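Local coordinates for oligopeptide-binding protein AppA (Bacillus subtilis, PDB 1XOC) that captures oligopeptides outside the cell membrane as the binding component of an ABC permease that supports sporulation and genetic competence, at residues T46-K58 / F177-F190. Residues are numbered along the deposited sequence; the frame is centred on the assembly and turned at random. Where two conformers were deposited one is given.
Sequences TDIENMLYSFLTK and FNRKKPIGSGPFKF. With ZN (zinc ion), chain O.
G186 N donates to L52 O at 2.8 Å, and F188 N to M51 O at 3.0 Å, so two successive carbonyls at the C-terminal end of helix 43-52 are taken by G186 in the loop and by F188, the first residue of strand 188-194. The two bonds differ in direction: F188 N lies 27° from the carbonyl plane of M51, whereas G186 N stands above that of L52, 50° out of it. Beyond the helix, S54 OG and S185 OG pair at 2.8 Å, and one water accepts from both S54 N and S185 N. G186 and Y53 approach to 4.0 Å between CA atoms; a CB on G186 would run into the backbone of M51 to Y53, and one on G184 into L52 O and the Y53 ring.

Y53 has CG anti to its carbonyl carbon (chi1 -60°), which sends the ring along G184 and brings OH within 3.3 Å of F177 CE1 and beside P182 CB, while its own hydrogen bond goes to F35 O. A phenylalanine at Y53 would probably leave F35 O without this mate and open a small gap beside F177 and P182. L52 branches two ways, CD1 to P182 CG and CD2 to the strand backbone, 3.5 Å from F188 O. M51 SD makes an oblique Met-aromatic contact with F188, 4.9 Å from the ring centroid; L201 of strand 198-203 touches all three of M51, L52 and F188.

Chemically, backbone donors satisfy the M51 and L52 carbonyls, the water and serine pair add polar links, and I183 O, at the Y53 ring edge, is buried without a polar partner; with flanking apolar side chains, this joins the helix end to an edge strand of the four-stranded mixed sheet.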
loop_
_atom_site.group_PDB
_atom_site.type_symbol
_atom_site.label_atom_id
_atom_site.label_comp_id
_atom_site.label_asym_id
_atom_site.label_seq_id
_atom_site.Cartn_x
_atom_site.Cartn_y
_atom_site.Cartn_z
ATOM N N THR A 46 7.513 -3.562 -1.280
ATOM C CA THR A 46 6.852 -4.731 -0.729
ATOM C C THR A 46 6.829 -5.892 -1.754
ATOM O O THR A 46 6.961 -7.069 -1.391
ATOM C CB THR A 46 5.448 -4.390 -0.209
ATOM O OG1 THR A 46 5.555 -3.408 0.827
ATOM C CG2 THR A 46 4.742 -5.587 0.402
ATOM N N ASP A 47 6.643 -5.583 -3.033
ATOM C CA ASP A 47 6.688 -6.620 -4.076
ATOM C C ASP A 47 7.998 -7.417 -4.030
ATOM O O ASP A 47 7.985 -8.662 -4.175
ATOM C CB ASP A 47 6.571 -6.027 -5.485
ATOM C CG ASP A 47 5.161 -5.613 -5.866
ATOM O OD1 ASP A 47 4.155 -6.105 -5.275
ATOM O OD2 ASP A 47 5.115 -4.819 -6.839
ATOM N N ILE A 48 9.120 -6.728 -3.883
ATOM C CA ILE A 48 10.401 -7.421 -3.879
ATOM C C ILE A 48 10.577 -8.204 -2.549
ATOM O O ILE A 48 11.055 -9.353 -2.547
ATOM C CB ILE A 48 11.516 -6.438 -4.114
ATOM C CG1 ILE A 48 11.276 -5.685 -5.414
ATOM C CG2 ILE A 48 12.866 -7.165 -4.120
ATOM C CD1 ILE A 48 11.347 -6.498 -6.641
ATOM N N GLU A 49 10.217 -7.571 -1.424
ATOM C CA GLU A 49 10.293 -8.219 -0.118
ATOM C C GLU A 49 9.572 -9.567 -0.078
ATOM O O GLU A 49 10.068 -10.535 0.491
ATOM C CB GLU A 49 9.669 -7.293 0.947
ATOM C CG GLU A 49 10.500 -6.059 1.234
ATOM C CD GLU A 49 9.754 -5.011 2.038
ATOM O OE1 GLU A 49 8.601 -5.251 2.425
ATOM O OE2 GLU A 49 10.316 -3.921 2.300
ATOM N N ASN A 50 8.422 -9.624 -0.723
ATOM C CA ASN A 50 7.633 -10.867 -0.713
ATOM C C ASN A 50 8.254 -11.983 -1.548
ATOM O O ASN A 50 7.852 -13.150 -1.404
ATOM C CB ASN A 50 6.171 -10.595 -1.062
ATOM C CG ASN A 50 5.414 -10.074 0.143
ATOM O OD1 ASN A 50 5.533 -8.910 0.526
ATOM N ND2 ASN A 50 4.717 -10.960 0.801
ATOM N N MET A 51 9.212 -11.659 -2.417
ATOM C CA MET A 51 9.991 -12.665 -3.152
ATOM C C MET A 51 11.251 -13.051 -2.419
ATOM O O MET A 51 11.690 -14.191 -2.491
ATOM C CB MET A 51 10.326 -12.183 -4.573
ATOM C CG MET A 51 9.102 -12.190 -5.450
ATOM S SD MET A 51 9.386 -11.792 -7.190
ATOM C CE MET A 51 9.727 -10.051 -7.057
ATOM N N LEU A 52 11.893 -12.078 -1.757
ATOM C CA LEU A 52 13.171 -12.345 -1.044
ATOM C C LEU A 52 13.065 -13.042 0.309
ATOM O O LEU A 52 14.007 -13.731 0.708
ATOM C CB LEU A 52 13.949 -11.037 -0.796
ATOM C CG LEU A 52 14.481 -10.265 -1.995
ATOM C CD1 LEU A 52 14.982 -8.908 -1.632
ATOM C CD2 LEU A 52 15.541 -11.101 -2.625
ATOM N N TYR A 53 11.979 -12.775 1.057
ATOM C CA TYR A 53 11.876 -13.138 2.458
ATOM C C TYR A 53 10.749 -14.101 2.672
ATOM O O TYR A 53 9.900 -14.286 1.790
ATOM C CB TYR A 53 11.637 -11.877 3.309
ATOM C CG TYR A 53 12.743 -10.876 3.182
ATOM C CD1 TYR A 53 14.012 -11.175 3.659
ATOM C CD2 TYR A 53 12.502 -9.639 2.647
ATOM C CE1 TYR A 53 15.056 -10.278 3.542
ATOM C CE2 TYR A 53 13.527 -8.737 2.531
ATOM C CZ TYR A 53 14.777 -9.060 2.987
ATOM O OH TYR A 53 15.786 -8.096 2.869
ATOM N N SER A 54 10.724 -14.662 3.876
ATOM C CA SER A 54 9.617 -15.449 4.371
ATOM C C SER A 54 8.935 -14.720 5.544
ATOM O O SER A 54 9.534 -13.868 6.212
ATOM C CB SER A 54 10.088 -16.812 4.833
ATOM O OG SER A 54 10.718 -17.536 3.794
ATOM N N PHE A 55 7.706 -15.185 5.803
ATOM C CA PHE A 55 6.770 -14.596 6.757
ATOM C C PHE A 55 6.100 -15.735 7.518
ATOM O O PHE A 55 5.843 -16.806 6.966
ATOM C CB PHE A 55 5.707 -13.790 5.993
ATOM C CG PHE A 55 6.326 -12.707 5.081
ATOM C CD1 PHE A 55 6.365 -11.354 5.448
ATOM C CD2 PHE A 55 6.842 -13.071 3.856
ATOM C CE1 PHE A 55 6.985 -10.418 4.590
ATOM C CE2 PHE A 55 7.459 -12.105 3.027
ATOM C CZ PHE A 55 7.490 -10.840 3.392
ATOM N N LEU A 56 5.784 -15.492 8.783
ATOM C CA LEU A 56 5.181 -16.515 9.590
ATOM C C LEU A 56 3.846 -16.984 8.991
ATOM O O LEU A 56 3.487 -18.175 9.042
ATOM C CB LEU A 56 4.975 -16.024 11.031
ATOM C CG LEU A 56 6.296 -15.946 11.805
ATOM C CD1 LEU A 56 6.090 -15.257 13.163
ATOM C CD2 LEU A 56 7.007 -17.290 11.935
ATOM N N THR A 57 3.066 -16.051 8.453
ATOM C CA THR A 57 1.778 -16.352 7.818
ATOM C C THR A 57 1.698 -15.692 6.462
ATOM O O THR A 57 2.556 -14.857 6.122
ATOM C CB THR A 57 0.586 -15.852 8.637
ATOM O OG1 THR A 57 0.734 -14.429 8.813
ATOM C CG2 THR A 57 0.485 -16.570 9.990
ATOM N N LYS A 58 0.661 -15.980 5.709
ATOM C CA LYS A 58 0.431 -15.444 4.379
ATOM C C LYS A 58 -1.066 -15.362 4.176
ATOM O O LYS A 58 -1.788 -16.309 4.493
ATOM C CB LYS A 58 1.052 -16.386 3.343
ATOM C CG LYS A 58 0.916 -16.009 1.916
ATOM C CD LYS A 58 1.477 -17.141 1.015
ATOM C CE LYS A 58 2.951 -17.017 0.727
ATOM N NZ LYS A 58 3.464 -18.196 -0.081
ATOM N N PHE A 177 22.554 -4.002 3.537
ATOM C CA PHE A 177 21.704 -5.173 3.507
ATOM C C PHE A 177 20.377 -4.875 2.812
ATOM O O PHE A 177 19.814 -5.728 2.101
ATOM C CB PHE A 177 21.434 -5.646 4.939
ATOM C CG PHE A 177 20.497 -6.847 5.043
ATOM C CD1 PHE A 177 19.127 -6.692 4.980
ATOM C CD2 PHE A 177 21.009 -8.140 5.197
ATOM C CE1 PHE A 177 18.278 -7.788 5.083
ATOM C CE2 PHE A 177 20.161 -9.213 5.302
ATOM C CZ PHE A 177 18.818 -9.044 5.229
ATOM N N ASN A 178 19.843 -3.688 3.058
ATOM C CA ASN A 178 18.445 -3.416 2.642
ATOM C C ASN A 178 18.326 -3.065 1.154
ATOM O O ASN A 178 17.238 -2.956 0.651
ATOM C CB ASN A 178 17.886 -2.252 3.479
ATOM C CG ASN A 178 17.804 -2.587 4.957
ATOM O OD1 ASN A 178 17.397 -3.674 5.323
ATOM N ND2 ASN A 178 18.212 -1.656 5.803
ATOM N N ARG A 179 19.459 -2.867 0.488
ATOM C CA ARG A 179 19.445 -2.457 -0.901
ATOM C C ARG A 179 20.190 -3.410 -1.817
ATOM O O ARG A 179 19.601 -3.966 -2.717
ATOM C CB ARG A 179 20.004 -1.045 -1.061
ATOM C CG ARG A 179 19.180 0.016 -0.393
ATOM C CD ARG A 179 19.764 1.415 -0.470
ATOM N NE ARG A 179 21.211 1.400 -0.345
ATOM C CZ ARG A 179 21.865 1.443 0.798
ATOM N NH1 ARG A 179 21.206 1.500 1.937
ATOM N NH2 ARG A 179 23.187 1.425 0.805
ATOM N N LYS A 180 21.483 -3.603 -1.574
ATOM C CA LYS A 180 22.190 -4.485 -2.509
ATOM C C LYS A 180 22.903 -5.684 -1.905
ATOM O O LYS A 180 23.415 -6.477 -2.662
ATOM C CB LYS A 180 23.084 -3.668 -3.454
ATOM C CG LYS A 180 22.292 -2.876 -4.521
ATOM C CD LYS A 180 23.115 -1.848 -5.304
ATOM C CE LYS A 180 22.225 -0.979 -6.190
ATOM N NZ LYS A 180 21.539 0.056 -5.410
ATOM N N LYS A 181 22.653 -5.980 -0.639
ATOM C CA LYS A 181 23.066 -7.251 -0.085
ATOM C C LYS A 181 21.996 -7.960 0.736
ATOM O O LYS A 181 22.296 -8.498 1.780
ATOM C CB LYS A 181 24.319 -7.079 0.764
ATOM C CG LYS A 181 25.506 -6.601 -0.036
ATOM C CD LYS A 181 26.791 -6.995 0.633
ATOM C CE LYS A 181 27.052 -6.114 1.812
ATOM N NZ LYS A 181 27.905 -6.789 2.839
ATOM N N PRO A 182 20.753 -7.962 0.275
ATOM C CA PRO A 182 19.758 -8.599 1.131
ATOM C C PRO A 182 19.906 -10.109 1.138
ATOM O O PRO A 182 20.215 -10.709 0.108
ATOM C CB PRO A 182 18.435 -8.183 0.484
ATOM C CG PRO A 182 18.745 -8.047 -0.937
ATOM C CD PRO A 182 20.121 -7.456 -0.960
ATOM N N ILE A 183 19.684 -10.716 2.299
ATOM C CA ILE A 183 19.717 -12.172 2.474
ATOM C C ILE A 183 18.429 -12.547 3.188
ATOM O O ILE A 183 18.208 -12.092 4.284
ATOM C CB ILE A 183 20.946 -12.634 3.287
ATOM C CG1 ILE A 183 22.251 -12.318 2.519
ATOM C CG2 ILE A 183 20.813 -14.117 3.683
ATOM C CD1 ILE A 183 22.437 -13.120 1.284
ATOM N N GLY A 184 17.594 -13.370 2.547
ATOM C CA GLY A 184 16.312 -13.794 3.064
ATOM C C GLY A 184 16.194 -15.290 2.917
ATOM O O GLY A 184 17.150 -15.979 2.532
ATOM N N SER A 185 15.033 -15.822 3.275
ATOM C CA SER A 185 14.760 -17.237 3.114
ATOM C C SER A 185 13.652 -17.443 2.063
ATOM O O SER A 185 13.133 -18.553 1.929
ATOM C CB SER A 185 14.384 -17.870 4.451
ATOM O OG SER A 185 13.198 -17.304 4.984
ATOM N N GLY A 186 13.347 -16.399 1.271
ATOM C CA GLY A 186 12.221 -16.492 0.353
ATOM C C GLY A 186 12.577 -17.220 -0.916
ATOM O O GLY A 186 13.734 -17.659 -1.104
ATOM N N PRO A 187 11.597 -17.341 -1.817
ATOM C CA PRO A 187 11.725 -18.173 -2.995
ATOM C C PRO A 187 12.680 -17.694 -4.054
ATOM O O PRO A 187 13.046 -18.481 -4.934
ATOM C CB PRO A 187 10.296 -18.221 -3.555
ATOM C CG PRO A 187 9.610 -17.051 -2.975
ATOM C CD PRO A 187 10.248 -16.775 -1.675
ATOM N N PHE A 188 13.070 -16.415 -4.003
ATOM C CA PHE A 188 13.984 -15.859 -5.004
ATOM C C PHE A 188 15.116 -15.145 -4.279
ATOM O O PHE A 188 14.914 -14.514 -3.240
ATOM C CB PHE A 188 13.249 -14.910 -5.960
ATOM C CG PHE A 188 12.252 -15.610 -6.836
ATOM C CD1 PHE A 188 12.644 -16.136 -8.060
ATOM C CD2 PHE A 188 10.932 -15.814 -6.403
ATOM C CE1 PHE A 188 11.734 -16.817 -8.871
ATOM C CE2 PHE A 188 10.021 -16.475 -7.233
ATOM C CZ PHE A 188 10.417 -16.979 -8.434
ATOM N N LYS A 189 16.307 -15.248 -4.844
ATOM C CA LYS A 189 17.526 -14.614 -4.315
ATOM C C LYS A 189 17.880 -13.335 -5.099
ATOM O O LYS A 189 17.634 -13.245 -6.290
ATOM C CB LYS A 189 18.721 -15.551 -4.474
ATOM C CG LYS A 189 18.609 -16.906 -3.924
ATOM C CD LYS A 189 19.903 -17.700 -4.245
ATOM C CE LYS A 189 20.101 -17.874 -5.756
ATOM N NZ LYS A 189 20.979 -19.019 -6.192
ATOM N N PHE A 190 18.450 -12.359 -4.415
ATOM C CA PHE A 190 18.902 -11.133 -5.059
ATOM C C PHE A 190 20.099 -11.370 -5.957
ATOM O O PHE A 190 21.076 -11.961 -5.531
ATOM C CB PHE A 190 19.232 -10.090 -3.972
ATOM C CG PHE A 190 19.697 -8.764 -4.502
ATOM C CD1 PHE A 190 18.784 -7.760 -4.786
ATOM C CD2 PHE A 190 21.044 -8.533 -4.731
ATOM C CE1 PHE A 190 19.235 -6.512 -5.262
ATOM C CE2 PHE A 190 21.499 -7.298 -5.215
ATOM C CZ PHE A 190 20.581 -6.295 -5.483
HETATM ZN ZN ZN O . 2.956 -4.507 -7.609
HETATM O O HOH W 1 13.252 -14.466 5.335
HETATM O O HOH W 2 2.026 -4.159 -9.829
HETATM O O HOH W 3 3.848 -5.494 -9.567
HETATM O O HOH W 4 2.881 -2.591 -6.526
#